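Afp2 (Serratia entomophila, PDB 6RBN) probably forms part of the contractile sheath that surrounds the inner tube of the anti-feeding prophage, a phage-tail-like injection particle. Local coordinates at residues Val29-Ala33 against Ser70-Trp74. Residues are numbered along the deposited sequence; the frame is centred on the assembly and turned at random.
Sequences VPLFA and SLSLW
Pro30 and Phe32 of one strand meet the same face of the Trp74 indole, one lying on it and the other turning an edge to it. The proline ring and the indole reach toward each other from strand and helix, and Pro30 CG sits over the six-membered ring, 3.7 Å from its centroid and 19° off the normal, a CH-pi contact. Beside CG, Pro30 CD rests on Trp74 CZ2 at 3.6 Å. Phe32 points its ring edge at the face of the five-membered ring in an offset edge-to-face pair, centroids 5.5 Å apart and planes at 73°. Its CE2 and CZ lead: CE2 stands above the indole face toward the rim, and Phe32 CZ lies 3.9 Å from Trp74 CE3, near the fusion of the two rings. CG of Trp74, anti to the backbone N (chi1 172°), carries the indole outward from the helix to the strand, where it reaches Pro30. Leu71, about one helical turn earlier, lies over a face of the Phe32 ring, its CD2 methyl 3.6 Å from Phe32 CD2. Ser70 CB lies 4.0 Å from Phe32 CD1, oblique to the ring; the Ser70 hydroxyl turns back to the carbonyl of Ala66 in its own helix. Strand 30-34 and helix 66-75 run roughly antiparallel here, the local axes 10.8 Å apart. The strand is an inner one of a mixed sheet, between strands 82-86 and 102-105. Helix 66-75, which leads into 82-86, packs on one face of this sheet and helix 90-97 on the other, where it meets Leu31, giving an alpha/beta sandwich. With no hydrogen bond across it, this buried joint of helix and sheet relies on shape and on apolar, aromatic and CH-pi contacts.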
loop_
_atom_site.group_PDB
_atom_site.type_symbol
_atom_site.label_atom_id
_atom_site.label_comp_id
_atom_site.label_asym_id
_atom_site.label_seq_id
_atom_site.Cartn_x
_atom_site.Cartn_y
_atom_site.Cartn_z
ATOM N N VAL C 29 30.085 -61.421 52.361
ATOM C CA VAL C 29 29.044 -61.730 53.329
ATOM C C VAL C 29 28.908 -63.246 53.393
ATOM O O VAL C 29 28.318 -63.865 52.508
ATOM C CB VAL C 29 27.706 -61.065 52.960
ATOM C CG1 VAL C 29 26.625 -61.441 53.957
ATOM C CG2 VAL C 29 27.860 -59.562 52.889
ATOM N N PRO C 30 29.466 -63.881 54.416
ATOM C CA PRO C 30 29.611 -65.335 54.407
ATOM C C PRO C 30 28.450 -66.059 55.074
ATOM O O PRO C 30 27.661 -65.488 55.827
ATOM C CB PRO C 30 30.893 -65.545 55.218
ATOM C CG PRO C 30 30.833 -64.462 56.202
ATOM C CD PRO C 30 30.211 -63.278 55.528
ATOM N N LEU C 31 28.376 -67.352 54.782
ATOM C CA LEU C 31 27.489 -68.286 55.462
ATOM C C LEU C 31 28.376 -69.304 56.163
ATOM O O LEU C 31 29.119 -70.040 55.505
ATOM C CB LEU C 31 26.534 -68.957 54.473
ATOM C CG LEU C 31 25.427 -69.903 54.946
ATOM C CD1 LEU C 31 24.244 -69.799 54.031
ATOM C CD2 LEU C 31 25.893 -71.341 54.942
ATOM N N PHE C 32 28.304 -69.350 57.488
ATOM C CA PHE C 32 29.059 -70.322 58.269
ATOM C C PHE C 32 28.168 -71.524 58.545
ATOM O O PHE C 32 27.214 -71.432 59.321
ATOM C CB PHE C 32 29.561 -69.700 59.566
ATOM C CG PHE C 32 30.644 -68.692 59.369
ATOM C CD1 PHE C 32 31.960 -69.091 59.237
ATOM C CD2 PHE C 32 30.348 -67.345 59.301
ATOM C CE1 PHE C 32 32.960 -68.162 59.055
ATOM C CE2 PHE C 32 31.346 -66.415 59.123
ATOM C CZ PHE C 32 32.651 -66.824 58.995
ATOM N N ALA C 33 28.480 -72.649 57.913
ATOM C CA ALA C 33 27.703 -73.865 58.084
ATOM C C ALA C 33 28.187 -74.626 59.309
ATOM O O ALA C 33 29.391 -74.844 59.473
ATOM C CB ALA C 33 27.805 -74.747 56.840
ATOM N N SER C 70 35.280 -70.210 64.364
ATOM C CA SER C 70 35.212 -69.609 63.040
ATOM C C SER C 70 34.713 -68.175 63.114
ATOM O O SER C 70 35.233 -67.292 62.426
ATOM C CB SER C 70 34.313 -70.442 62.135
ATOM O OG SER C 70 34.853 -71.734 61.947
ATOM N N LEU C 71 33.709 -67.928 63.948
ATOM C CA LEU C 71 33.145 -66.594 64.075
ATOM C C LEU C 71 34.006 -65.674 64.921
ATOM O O LEU C 71 34.077 -64.477 64.634
ATOM C CB LEU C 71 31.742 -66.690 64.654
ATOM C CG LEU C 71 30.788 -67.224 63.599
ATOM C CD1 LEU C 71 29.502 -67.621 64.207
ATOM C CD2 LEU C 71 30.551 -66.111 62.642
ATOM N N SER C 72 34.659 -66.201 65.957
ATOM C CA SER C 72 35.560 -65.376 66.753
ATOM C C SER C 72 36.778 -64.943 65.950
ATOM O O SER C 72 37.320 -63.863 66.186
ATOM C CB SER C 72 35.994 -66.130 68.007
ATOM O OG SER C 72 36.781 -67.253 67.667
ATOM N N LEU C 73 37.205 -65.765 64.992
ATOM C CA LEU C 73 38.269 -65.391 64.074
ATOM C C LEU C 73 37.749 -64.518 62.941
ATOM O O LEU C 73 38.530 -63.788 62.326
ATOM C CB LEU C 73 38.932 -66.672 63.548
ATOM C CG LEU C 73 40.318 -66.771 62.907
ATOM C CD1 LEU C 73 40.326 -66.423 61.444
ATOM C CD2 LEU C 73 41.300 -65.903 63.670
ATOM N N TRP C 74 36.442 -64.563 62.673
ATOM C CA TRP C 74 35.832 -63.683 61.680
ATOM C C TRP C 74 35.759 -62.247 62.174
ATOM O O TRP C 74 36.193 -61.320 61.481
ATOM C CB TRP C 74 34.429 -64.181 61.325
ATOM C CG TRP C 74 33.664 -63.234 60.452
ATOM C CD1 TRP C 74 32.679 -62.377 60.842
ATOM C CD2 TRP C 74 33.820 -63.046 59.045
ATOM N NE1 TRP C 74 32.216 -61.665 59.768
ATOM C CE2 TRP C 74 32.899 -62.059 58.652
ATOM C CE3 TRP C 74 34.649 -63.617 58.079
ATOM C CZ2 TRP C 74 32.789 -61.628 57.338
ATOM C CZ3 TRP C 74 34.527 -63.199 56.779
ATOM C CH2 TRP C 74 33.610 -62.212 56.418
#